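Local coordinates for protein glutamine cyclotransferase (Zymomonas mobilis, PDB 3NOL) that probably catalyses the cyclisation of N-terminal glutamine to pyroglutamate, as a calcium-bound beta-propeller glutaminyl cyclase, at residues K98-V111 / V120-L132. Residues are numbered along the deposited sequence; the frame is centred on the assembly and turned at random.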
ATOM      1  N   LYS A  98      -7.820   4.613 -14.415  1.00  9.34           N
ATOM      2  CA  LYS A  98      -6.908   5.633 -13.903  1.00  7.88           C
ATOM      3  C   LYS A  98      -6.041   5.087 -12.773  1.00  8.34           C
ATOM      4  O   LYS A  98      -6.364   4.059 -12.167  1.00  7.04           O
ATOM      5  CB  LYS A  98      -7.706   6.831 -13.369  1.00  9.58           C
ATOM      6  CG  LYS A  98      -8.769   7.352 -14.318  1.00 11.71           C
ATOM      7  CD  LYS A  98      -8.139   8.153 -15.436  1.00 17.28           C
ATOM      8  CE  LYS A  98      -9.185   8.931 -16.240  1.00 18.82           C
ATOM      9  NZ  LYS A  98      -9.429   8.335 -17.569  1.00 21.55           N
ATOM     10  N   ILE A  99      -4.957   5.799 -12.489  1.00  7.59           N
ATOM     11  CA  ILE A  99      -4.227   5.609 -11.233  1.00  8.55           C
ATOM     12  C   ILE A  99      -4.298   6.948 -10.513  1.00  8.26           C
ATOM     13  O   ILE A  99      -4.168   8.022 -11.146  1.00  8.21           O
ATOM     14  CB  ILE A  99      -2.767   5.168 -11.463  1.00  8.70           C
ATOM     15  CG1 ILE A  99      -2.747   3.801 -12.177  1.00 10.86           C
ATOM     16  CG2 ILE A  99      -1.966   5.152 -10.112  1.00  9.26           C
ATOM     17  CD1 ILE A  99      -1.351   3.284 -12.464  1.00 11.92           C
ATOM     18  N   VAL A 100      -4.550   6.884  -9.208  1.00  7.74           N
ATOM     19  CA  VAL A 100      -4.608   8.064  -8.355  1.00  7.20           C
ATOM     20  C   VAL A 100      -3.445   7.959  -7.360  1.00  7.29           C
ATOM     21  O   VAL A 100      -3.132   6.862  -6.857  1.00  6.34           O
ATOM     22  CB  VAL A 100      -5.949   8.144  -7.586  1.00  8.03           C
ATOM     23  CG1 VAL A 100      -5.994   9.410  -6.736  1.00  8.30           C
ATOM     24  CG2 VAL A 100      -7.162   8.055  -8.558  1.00  7.88           C
ATOM     25  N   GLY A 101      -2.780   9.077  -7.123  1.00  6.89           N
ATOM     26  CA  GLY A 101      -1.582   9.099  -6.286  1.00  7.27           C
ATOM     27  C   GLY A 101      -1.634  10.235  -5.265  1.00  7.72           C
ATOM     28  O   GLY A 101      -2.149  11.328  -5.561  1.00  7.16           O
ATOM     29  N   LEU A 102      -1.078   9.967  -4.078  1.00  7.10           N
ATOM     30  CA  LEU A 102      -0.867  10.959  -3.023  1.00  7.22           C
ATOM     31  C   LEU A 102       0.573  11.486  -3.022  1.00  7.58           C
ATOM     32  O   LEU A 102       1.434  10.968  -3.741  1.00  7.00           O
ATOM     33  CB  LEU A 102      -1.185  10.323  -1.664  1.00  6.59           C
ATOM     34  CG  LEU A 102      -2.582   9.658  -1.582  1.00  6.37           C
ATOM     35  CD1 LEU A 102      -2.754   9.027  -0.200  1.00  9.62           C
ATOM     36  CD2 LEU A 102      -3.711  10.667  -1.937  1.00  7.75           C
ATOM     37  N   THR A 103       0.822  12.525  -2.228  1.00  7.94           N
ATOM     38  CA  THR A 103       2.188  13.083  -2.095  1.00  9.01           C
ATOM     39  C   THR A 103       2.590  13.189  -0.620  1.00 10.20           C
ATOM     40  O   THR A 103       1.733  13.137   0.267  1.00 10.57           O
ATOM     41  CB  THR A 103       2.347  14.472  -2.745  1.00  9.18           C
ATOM     42  OG1 THR A 103       1.424  15.365  -2.135  1.00  7.69           O
ATOM     43  CG2 THR A 103       2.093  14.416  -4.297  1.00  9.46           C
ATOM     44  N   TRP A 104       3.893  13.363  -0.391  1.00 11.82           N
ATOM     45  CA  TRP A 104       4.489  13.331   0.941  1.00 13.86           C
ATOM     46  C   TRP A 104       4.085  14.570   1.757  1.00 15.11           C
ATOM     47  O   TRP A 104       3.460  14.446   2.808  1.00 16.41           O
ATOM     48  CB  TRP A 104       6.014  13.230   0.820  1.00 14.48           C
ATOM     49  CG  TRP A 104       6.731  12.932   2.116  1.00 14.69           C
ATOM     50  CD1 TRP A 104       6.328  12.090   3.109  1.00 15.51           C
ATOM     51  CD2 TRP A 104       8.000  13.458   2.523  1.00 13.73           C
ATOM     52  NE1 TRP A 104       7.266  12.061   4.119  1.00 15.09           N
ATOM     53  CE2 TRP A 104       8.302  12.894   3.781  1.00 14.79           C
ATOM     54  CE3 TRP A 104       8.909  14.355   1.942  1.00 14.54           C
ATOM     55  CZ2 TRP A 104       9.472  13.196   4.473  1.00 15.24           C
ATOM     56  CZ3 TRP A 104      10.083  14.655   2.634  1.00 15.62           C
ATOM     57  CH2 TRP A 104      10.347  14.077   3.887  1.00 15.60           C
ATOM     58  N   LYS A 105       4.416  15.748   1.234  1.00 15.90           N
ATOM     59  CA  LYS A 105       4.209  17.007   1.950  1.00 16.74           C
ATOM     60  C   LYS A 105       3.485  18.093   1.134  1.00 16.63           C
ATOM     61  O   LYS A 105       3.339  19.229   1.601  1.00 16.86           O
ATOM     62  CB  LYS A 105       5.564  17.545   2.413  1.00 16.87           C
ATOM     63  CG  LYS A 105       6.300  16.658   3.405  1.00 19.87           C
ATOM     64  CD  LYS A 105       5.399  16.205   4.552  1.00 21.07           C
ATOM     65  CE  LYS A 105       6.085  16.410   5.889  1.00 24.41           C
ATOM     66  NZ  LYS A 105       7.508  16.028   5.845  1.00 26.86           N
ATOM     67  N   ASN A 106       3.022  17.738  -0.059  1.00 15.46           N
ATOM     68  CA  ASN A 106       2.447  18.706  -0.996  1.00 15.55           C
ATOM     69  C   ASN A 106       0.971  19.043  -0.724  1.00 15.08           C
ATOM     70  O   ASN A 106       0.463  20.055  -1.229  1.00 15.79           O
ATOM     71  CB  ASN A 106       2.622  18.220  -2.443  1.00 15.55           C
ATOM     72  CG  ASN A 106       4.084  18.016  -2.829  1.00 16.26           C
ATOM     73  OD1 ASN A 106       4.603  16.892  -2.788  1.00 16.53           O
ATOM     74  ND2 ASN A 106       4.758  19.112  -3.218  1.00 16.74           N
ATOM     75  N   GLY A 107       0.277  18.188   0.037  1.00 14.33           N
ATOM     76  CA  GLY A 107      -1.162  18.346   0.269  1.00 13.72           C
ATOM     77  C   GLY A 107      -1.955  18.239  -1.032  1.00 13.48           C
ATOM     78  O   GLY A 107      -3.049  18.799  -1.178  1.00 13.37           O
ATOM     79  N   LEU A 108      -1.376  17.530  -1.989  1.00 12.68           N
ATOM     80  CA  LEU A 108      -2.084  17.305  -3.229  1.00 12.85           C
ATOM     81  C   LEU A 108      -1.802  15.935  -3.792  1.00 11.79           C
ATOM     82  O   LEU A 108      -0.869  15.231  -3.360  1.00 10.94           O
ATOM     83  CB  LEU A 108      -1.818  18.417  -4.229  1.00 13.32           C
ATOM     84  CG  LEU A 108      -0.375  18.623  -4.699  1.00 14.09           C
ATOM     85  CD1 LEU A 108      -0.032  17.668  -5.797  1.00 17.31           C
ATOM     86  CD2 LEU A 108      -0.293  20.061  -5.213  1.00 18.55           C
ATOM     87  N   GLY A 109      -2.680  15.534  -4.698  1.00 10.74           N
ATOM     88  CA  GLY A 109      -2.562  14.276  -5.359  1.00  9.39           C
ATOM     89  C   GLY A 109      -2.714  14.459  -6.855  1.00  9.17           C
ATOM     90  O   GLY A 109      -2.980  15.569  -7.341  1.00  8.64           O
ATOM     91  N   PHE A 110      -2.537  13.358  -7.573  1.00  8.77           N
ATOM     92  CA  PHE A 110      -2.556  13.359  -9.034  1.00  8.38           C
ATOM     93  C   PHE A 110      -3.428  12.235  -9.526  1.00  7.96           C
ATOM     94  O   PHE A 110      -3.674  11.278  -8.796  1.00  8.43           O
ATOM     95  CB  PHE A 110      -1.135  13.175  -9.596  1.00  8.80           C
ATOM     96  CG  PHE A 110      -0.188  14.281  -9.203  1.00 10.05           C
ATOM     97  CD1 PHE A 110       0.808  14.059  -8.252  1.00 11.26           C
ATOM     98  CD2 PHE A 110      -0.314  15.550  -9.781  1.00 12.49           C
ATOM     99  CE1 PHE A 110       1.696  15.097  -7.890  1.00 11.91           C
ATOM    100  CE2 PHE A 110       0.546  16.600  -9.428  1.00 13.12           C
ATOM    101  CZ  PHE A 110       1.548  16.380  -8.465  1.00 12.32           C
ATOM    102  N   VAL A 111      -3.897  12.368 -10.764  1.00  7.08           N
ATOM    103  CA  VAL A 111      -4.572  11.290 -11.447  1.00  7.51           C
ATOM    104  C   VAL A 111      -3.885  11.111 -12.791  1.00  8.36           C
ATOM    105  O   VAL A 111      -3.676  12.094 -13.509  1.00  7.55           O
ATOM    106  CB  VAL A 111      -6.081  11.585 -11.697  1.00  7.32           C
ATOM    107  CG1 VAL A 111      -6.725  10.373 -12.381  1.00  7.84           C
ATOM    108  CG2 VAL A 111      -6.819  11.949 -10.376  1.00  7.74           C
ATOM    109  N   VAL A 120      -3.520  13.635 -15.882  1.00 10.58           N
ATOM    110  CA  VAL A 120      -4.778  14.260 -16.338  1.00 10.88           C
ATOM    111  C   VAL A 120      -5.439  15.218 -15.320  1.00 11.15           C
ATOM    112  O   VAL A 120      -6.294  16.033 -15.683  1.00 10.59           O
ATOM    113  CB  VAL A 120      -5.806  13.210 -16.834  1.00 11.47           C
ATOM    114  CG1 VAL A 120      -5.274  12.497 -18.095  1.00 12.50           C
ATOM    115  CG2 VAL A 120      -6.190  12.207 -15.710  1.00 11.44           C
ATOM    116  N   ARG A 121      -5.014  15.141 -14.060  1.00 10.13           N
ATOM    117  CA  ARG A 121      -5.622  15.948 -13.004  1.00  9.88           C
ATOM    118  C   ARG A 121      -4.681  16.069 -11.811  1.00 10.57           C
ATOM    119  O   ARG A 121      -3.851  15.179 -11.568  1.00 10.13           O
ATOM    120  CB  ARG A 121      -6.945  15.304 -12.572  1.00  9.21           C
ATOM    121  CG  ARG A 121      -7.781  16.060 -11.563  1.00  9.65           C
ATOM    122  CD  ARG A 121      -9.049  15.269 -11.309  1.00 10.31           C
ATOM    123  NE  ARG A 121      -9.925  15.945 -10.349  1.00 12.28           N
ATOM    124  CZ  ARG A 121     -11.085  15.449  -9.914  1.00 12.33           C
ATOM    125  NH1 ARG A 121     -11.521  14.268 -10.342  1.00 11.95           N
ATOM    126  NH2 ARG A 121     -11.821  16.144  -9.049  1.00 12.04           N
ATOM    127  N   SER A 122      -4.796  17.202 -11.115  1.00 11.02           N
ATOM    128  CA  SER A 122      -4.292  17.333  -9.751  1.00 11.48           C
ATOM    129  C   SER A 122      -5.453  17.735  -8.847  1.00 11.27           C
ATOM    130  O   SER A 122      -6.376  18.447  -9.273  1.00 10.59           O
ATOM    131  CB  SER A 122      -3.168  18.371  -9.648  1.00 12.09           C
ATOM    132  OG  SER A 122      -2.578  18.311  -8.351  1.00 15.99           O
ATOM    133  N   PHE A 123      -5.407  17.283  -7.600  1.00 10.69           N
ATOM    134  CA  PHE A 123      -6.458  17.610  -6.649  1.00 10.57           C
ATOM    135  C   PHE A 123      -5.850  17.887  -5.281  1.00 11.70           C
ATOM    136  O   PHE A 123      -4.810  17.307  -4.939  1.00 11.18           O
ATOM    137  CB  PHE A 123      -7.507  16.483  -6.576  1.00 10.73           C
ATOM    138  CG  PHE A 123      -6.988  15.175  -6.013  1.00 10.49           C
ATOM    139  CD1 PHE A 123      -7.224  14.836  -4.666  1.00 11.02           C
ATOM    140  CD2 PHE A 123      -6.247  14.291  -6.817  1.00 10.41           C
ATOM    141  CE1 PHE A 123      -6.752  13.618  -4.148  1.00  9.49           C
ATOM    142  CE2 PHE A 123      -5.779  13.058  -6.309  1.00 10.26           C
ATOM    143  CZ  PHE A 123      -6.025  12.734  -4.970  1.00 11.60           C
ATOM    144  N   ASN A 124      -6.495  18.763  -4.515  1.00 11.39           N
ATOM    145  CA  ASN A 124      -6.033  19.053  -3.155  1.00 12.24           C
ATOM    146  C   ASN A 124      -6.714  18.149  -2.134  1.00 12.12           C
ATOM    147  O   ASN A 124      -7.834  17.677  -2.346  1.00 12.62           O
ATOM    148  CB  ASN A 124      -6.247  20.524  -2.777  1.00 13.74           C
ATOM    149  CG  ASN A 124      -5.355  21.464  -3.554  1.00 17.06           C
ATOM    150  OD1 ASN A 124      -4.286  21.076  -4.060  1.00 21.46           O
ATOM    151  ND2 ASN A 124      -5.792  22.711  -3.673  1.00 20.67           N
ATOM    152  N   TYR A 125      -6.021  17.899  -1.035  1.00 11.12           N
ATOM    153  CA  TYR A 125      -6.634  17.235   0.107  1.00 10.97           C
ATOM    154  C   TYR A 125      -6.098  17.825   1.416  1.00 10.79           C
ATOM    155  O   TYR A 125      -5.073  18.529   1.446  1.00 10.36           O
ATOM    156  CB  TYR A 125      -6.447  15.701   0.042  1.00 10.48           C
ATOM    157  CG  TYR A 125      -5.001  15.235  -0.079  1.00  9.57           C
ATOM    158  CD1 TYR A 125      -4.510  14.729  -1.279  1.00 10.53           C
ATOM    159  CD2 TYR A 125      -4.123  15.301   1.020  1.00  8.48           C
ATOM    160  CE1 TYR A 125      -3.193  14.301  -1.391  1.00  8.91           C
ATOM    161  CE2 TYR A 125      -2.788  14.877   0.917  1.00  8.81           C
ATOM    162  CZ  TYR A 125      -2.331  14.380  -0.295  1.00  8.95           C
ATOM    163  OH  TYR A 125      -1.013  13.952  -0.415  1.00  8.54           O
ATOM    164  N   ASP A 126      -6.793  17.491   2.492  1.00 10.98           N
ATOM    165  CA  ASP A 126      -6.480  17.945   3.832  1.00 11.01           C
ATOM    166  C   ASP A 126      -5.306  17.142   4.432  1.00 10.91           C
ATOM    167  O   ASP A 126      -5.209  15.916   4.267  1.00 10.43           O
ATOM    168  CB  ASP A 126      -7.736  17.816   4.690  1.00 11.29           C
ATOM    169  CG  ASP A 126      -7.582  18.447   6.050  1.00 13.71           C
ATOM    170  OD1 ASP A 126      -7.090  19.601   6.108  1.00 12.54           O
ATOM    171  OD2 ASP A 126      -7.984  17.790   7.044  1.00 14.97           O
ATOM    172  N   GLY A 127      -4.403  17.850   5.105  1.00 10.88           N
ATOM    173  CA  GLY A 127      -3.311  17.184   5.827  1.00 10.71           C
ATOM    174  C   GLY A 127      -2.349  16.400   4.946  1.00 10.82           C
ATOM    175  O   GLY A 127      -1.936  16.875   3.872  1.00 11.14           O
ATOM    176  N   GLU A 128      -2.002  15.191   5.397  1.00 10.26           N
ATOM    177  CA  GLU A 128      -1.024  14.341   4.701  1.00 10.59           C
ATOM    178  C   GLU A 128      -1.718  13.168   4.011  1.00  9.78           C
ATOM    179  O   GLU A 128      -2.905  12.931   4.225  1.00  9.80           O
ATOM    180  CB  GLU A 128       0.048  13.817   5.661  1.00 11.29           C
ATOM    181  CG  GLU A 128       0.978  14.940   6.158  1.00 12.35           C
ATOM    182  CD  GLU A 128       2.231  14.433   6.863  1.00 13.67           C
ATOM    183  OE1 GLU A 128       2.316  13.228   7.219  1.00 16.39           O
ATOM    184  OE2 GLU A 128       3.163  15.259   7.041  1.00 16.58           O
ATOM    185  N   GLY A 129      -0.970  12.502   3.133  1.00  9.63           N
ATOM    186  CA  GLY A 129      -1.468  11.365   2.382  1.00  9.43           C
ATOM    187  C   GLY A 129      -0.384  10.297   2.387  1.00  8.42           C
ATOM    188  O   GLY A 129       0.741  10.518   1.898  1.00  8.89           O
ATOM    189  N   TRP A 130      -0.719   9.149   2.981  1.00  7.15           N
ATOM    190  CA  TRP A 130       0.229   8.044   3.094  1.00  6.93           C
ATOM    191  C   TRP A 130      -0.225   6.907   2.165  1.00  6.49           C
ATOM    192  O   TRP A 130       0.140   6.915   0.999  1.00  6.35           O
ATOM    193  CB  TRP A 130       0.392   7.575   4.558  1.00  6.92           C
ATOM    194  CG  TRP A 130       1.117   8.560   5.474  1.00  6.99           C
ATOM    195  CD1 TRP A 130       1.166   9.939   5.369  1.00  7.15           C
ATOM    196  CD2 TRP A 130       1.874   8.225   6.637  1.00  7.17           C
ATOM    197  NE1 TRP A 130       1.921  10.467   6.400  1.00  7.61           N
ATOM    198  CE2 TRP A 130       2.359   9.434   7.191  1.00  7.14           C
ATOM    199  CE3 TRP A 130       2.201   7.009   7.268  1.00  7.12           C
ATOM    200  CZ2 TRP A 130       3.153   9.459   8.346  1.00  6.53           C
ATOM    201  CZ3 TRP A 130       2.991   7.046   8.436  1.00  8.16           C
ATOM    202  CH2 TRP A 130       3.460   8.269   8.944  1.00  6.67           C
ATOM    203  N   GLY A 131      -1.028   5.961   2.661  1.00  5.73           N
ATOM    204  CA  GLY A 131      -1.517   4.856   1.820  1.00  5.55           C
ATOM    205  C   GLY A 131      -2.832   5.159   1.101  1.00  5.52           C
ATOM    206  O   GLY A 131      -3.610   6.004   1.544  1.00  5.64           O
ATOM    207  N   LEU A 132      -3.069   4.462  -0.020  1.00  5.76           N
ATOM    208  CA  LEU A 132      -4.293   4.627  -0.783  1.00  5.51           C
ATOM    209  C   LEU A 132      -4.709   3.288  -1.395  1.00  5.32           C
ATOM    210  O   LEU A 132      -3.885   2.562  -1.911  1.00  5.14           O
ATOM    211  CB  LEU A 132      -4.113   5.683  -1.868  1.00  5.83           C
ATOM    212  CG  LEU A 132      -5.334   6.092  -2.681  1.00  6.21           C
ATOM    213  CD1 LEU A 132      -6.343   6.863  -1.787  1.00  5.76           C
ATOM    214  CD2 LEU A 132      -4.887   6.954  -3.897  1.00  5.55           C
TER
HETATM  215  O   HOH W   1       2.299  12.169   3.350  1.00 18.22           O
HETATM  216  O   HOH W   2       0.358  15.432   1.463  1.00 20.04           O
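Phe-123 and Tyr-125 both swing CG between their own backbone N and carbonyl carbon (chi1 66° and 56°), and this turn lays each ring over the 98-111 segment. The Phe-123 ring spreads one face over Gly-109, whose CA makes a CH-pi contact 4.0 Å from the ring centroid; a CB on that glycine would collide with CZ of the ring. The Val-100 side chain crosses that of Phe-123 at about a right angle, with Val-100 CG1 3.7 Å from Phe-123 CE2. The Tyr-125 ring covers the Gly-107 to Leu-108 peptide with one face, while Leu-102 CD2 packs 3.7 Å from Tyr-125 CE1. Tyr-125 OH receives the Thr-103 N-H in a nearly straight bond (2.9 Å, 165°) and also binds a water held by Gly-107 N. A phenylalanine in place of Tyr-125 would probably leave the Thr-103 N-H without its acceptor and the water without one of its partners. Strands 108-113 and 119-124 form the outer antiparallel hairpin of a four-stranded, up-and-down propeller blade, and the 125-131 loop then folds back over strand 98-103 to enter the next blade at Leu-132. Within the hairpin, Gly-109 O accepts from Phe-123 N and, on the opposite face of its plane, from Ser-122 OG (2.9 Å). Farther along lies a classic beta bulge, two residues, Val-120 and Arg-121, set against the single Val-111; Val-120 N gives Val-111 O a straight 2.8 Å bond, and that from Arg-121 N is weak. The Arg-121 aliphatic chain runs beside Val-111 before its guanidinium group reaches Glu-154 O.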